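Local coordinates for protein agglutinin alpha chain (Maclura pomifera, PDB 3LLZ) that binds galactose as a lectin of the jacalin family and recognises the T-antigen disaccharide Gal-beta-1,3-GalNAc, at residues A[15-20]-A[94-99]. Sequence-based numbering, arbitrary orientation.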
loop_
_atom_site.group_PDB
_atom_site.type_symbol
_atom_site.label_atom_id
_atom_site.label_comp_id
_atom_site.label_asym_id
_atom_site.label_seq_id
_atom_site.Cartn_x
_atom_site.Cartn_y
_atom_site.Cartn_z
ATOM N N ILE A 15 0.135 9.008 22.715
ATOM C CA ILE A 15 -0.228 10.323 22.211
ATOM C C ILE A 15 -0.404 11.262 23.393
ATOM O O ILE A 15 -1.253 11.035 24.253
ATOM C CB ILE A 15 -1.544 10.302 21.407
ATOM C CG1 ILE A 15 -1.407 9.370 20.202
ATOM C CG2 ILE A 15 -1.886 11.712 20.947
ATOM C CD1 ILE A 15 -2.658 9.285 19.347
ATOM N N ASN A 16 0.414 12.306 23.443
ATOM C CA ASN A 16 0.320 13.282 24.517
ATOM C C ASN A 16 -0.086 14.612 23.908
ATOM O O ASN A 16 0.483 15.043 22.906
ATOM C CB ASN A 16 1.663 13.424 25.232
ATOM C CG ASN A 16 2.202 12.097 25.718
ATOM O OD1 ASN A 16 1.463 11.273 26.256
ATOM N ND2 ASN A 16 3.497 11.882 25.533
ATOM N N PHE A 17 -1.088 15.253 24.494
ATOM C CA PHE A 17 -1.526 16.540 23.986
ATOM C C PHE A 17 -2.170 17.376 25.077
ATOM O O PHE A 17 -2.532 16.862 26.137
ATOM C CB PHE A 17 -2.479 16.360 22.795
ATOM C CG PHE A 17 -3.792 15.706 23.138
ATOM C CD1 PHE A 17 -4.904 16.477 23.461
ATOM C CD2 PHE A 17 -3.926 14.321 23.095
ATOM C CE1 PHE A 17 -6.136 15.880 23.735
ATOM C CE2 PHE A 17 -5.156 13.714 23.368
ATOM C CZ PHE A 17 -6.261 14.499 23.686
ATOM N N GLU A 18 -2.282 18.672 24.811
ATOM C CA GLU A 18 -2.862 19.612 25.758
ATOM C C GLU A 18 -4.263 20.008 25.334
ATOM O O GLU A 18 -4.607 19.946 24.156
ATOM C CB GLU A 18 -2.015 20.880 25.824
ATOM C CG GLU A 18 -0.587 20.684 26.268
ATOM C CD GLU A 18 0.218 21.959 26.138
ATOM O OE1 GLU A 18 0.236 22.532 25.026
ATOM O OE2 GLU A 18 0.836 22.387 27.138
ATOM N N TYR A 19 -5.069 20.425 26.303
ATOM C CA TYR A 19 -6.418 20.874 26.016
ATOM C C TYR A 19 -6.845 21.857 27.095
ATOM O O TYR A 19 -6.343 21.820 28.217
ATOM C CB TYR A 19 -7.386 19.686 25.953
ATOM C CG TYR A 19 -7.625 18.992 27.274
ATOM C CD1 TYR A 19 -8.655 19.399 28.122
ATOM C CD2 TYR A 19 -6.820 17.929 27.679
ATOM C CE1 TYR A 19 -8.878 18.761 29.340
ATOM C CE2 TYR A 19 -7.032 17.287 28.896
ATOM C CZ TYR A 19 -8.063 17.707 29.721
ATOM O OH TYR A 19 -8.276 17.073 30.923
ATOM N N ASN A 20 -7.756 22.751 26.737
ATOM C CA ASN A 20 -8.268 23.747 27.667
ATOM C C ASN A 20 -9.781 23.742 27.506
ATOM O O ASN A 20 -10.301 24.075 26.442
ATOM C CB ASN A 20 -7.697 25.125 27.325
ATOM C CG ASN A 20 -8.100 26.191 28.325
ATOM O OD1 ASN A 20 -9.280 26.354 28.634
ATOM N ND2 ASN A 20 -7.117 26.930 28.829
ATOM N N GLY A 94 -11.489 10.367 25.860
ATOM C CA GLY A 94 -12.084 11.647 25.528
ATOM C C GLY A 94 -13.596 11.610 25.616
ATOM O O GLY A 94 -14.166 10.616 26.070
ATOM N N PRO A 95 -14.280 12.669 25.160
ATOM C CA PRO A 95 -13.698 13.878 24.573
ATOM C C PRO A 95 -12.883 14.755 25.521
ATOM O O PRO A 95 -13.133 14.790 26.728
ATOM C CB PRO A 95 -14.921 14.614 24.035
ATOM C CG PRO A 95 -15.971 14.262 25.041
ATOM C CD PRO A 95 -15.748 12.778 25.227
ATOM N N TYR A 96 -11.901 15.453 24.955
ATOM C CA TYR A 96 -11.060 16.377 25.712
ATOM C C TYR A 96 -11.179 17.732 25.026
ATOM O O TYR A 96 -11.016 17.833 23.809
ATOM C CB TYR A 96 -9.586 15.958 25.697
ATOM C CG TYR A 96 -9.301 14.567 26.201
ATOM C CD1 TYR A 96 -9.193 13.495 25.314
ATOM C CD2 TYR A 96 -9.108 14.322 27.559
ATOM C CE1 TYR A 96 -8.895 12.217 25.767
ATOM C CE2 TYR A 96 -8.812 13.040 28.023
ATOM C CZ TYR A 96 -8.705 11.995 27.118
ATOM O OH TYR A 96 -8.406 10.727 27.561
ATOM N N GLY A 97 -11.468 18.770 25.804
ATOM C CA GLY A 97 -11.596 20.097 25.232
ATOM C C GLY A 97 -13.022 20.609 25.188
ATOM O O GLY A 97 -13.840 20.277 26.045
ATOM N N VAL A 98 -13.319 21.422 24.180
ATOM C CA VAL A 98 -14.649 21.992 24.018
ATOM C C VAL A 98 -15.386 21.319 22.867
ATOM O O VAL A 98 -15.030 21.489 21.702
ATOM C CB VAL A 98 -14.567 23.506 23.743
ATOM C CG1 VAL A 98 -15.964 24.095 23.664
ATOM C CG2 VAL A 98 -13.761 24.185 24.836
ATOM N N THR A 99 -16.421 20.558 23.203
ATOM C CA THR A 99 -17.202 19.847 22.202
ATOM C C THR A 99 -18.271 20.726 21.563
ATOM O O THR A 99 -19.448 20.362 21.515
ATOM C CB THR A 99 -17.870 18.603 22.814
ATOM O OG1 THR A 99 -18.641 18.988 23.958
ATOM C CG2 THR A 99 -16.814 17.591 23.239
#
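An aromatic cluster of Phe17, Tyr19 and Tyr96 joins two sheets of the jacalin-type beta-prism fold. Residues 15-20 cover the end of strand 11-19, an inner strand of one four-stranded antiparallel sheet, and one residue beyond. Residues 94-99 cover the end of strand 92-97, an outermost strand of another, and two residues beyond. The axes of segments 15-19 and 94-97 make 53°, N to C, and side chains make most of the contact.

Phe17 and Tyr96 form an offset edge-to-face pair. Their planes stand at 83° and their centroids are 5.5 Å apart. The edge of Phe17 is turned to the face of Tyr96, and Phe17 CZ comes to 3.5 Å from Tyr96 CD1. The CA of Gly94, from the same strand, covers the opposite face, toward the rim.

The Tyr19 ring lies obliquely to that of Tyr96, and Tyr19 CE2 is 3.9 Å from Tyr96 CD2. The beta carbon of Tyr96 sits over one face of the Tyr19 ring, a CH-pi contact with CB 4.1 Å from the ring centroid. Tyr96 CG is anti to its carbonyl carbon (chi1 -56°), which sends the ring on past Tyr19 to the edge of Phe17. The Tyr19 hydroxyl is hydrogen-bonded to Lys52. Val54 of strand 52-57 touches all three aromatic side chains.

Beyond Tyr96 the chain passes close to Tyr19 through Gly97, at whose backbone angles a beta carbon would collide with Tyr96 O. Tyr19 CD1 lies 3.7 Å from Gly97 N. The side chain of Asn20 is about 12 Å from the bound GalNAc, and neither segment contains a residue of the observed glycan pocket. The methyl CG2 of Val98 lies 3.8 Å from the backbone carbonyl O of Asn20.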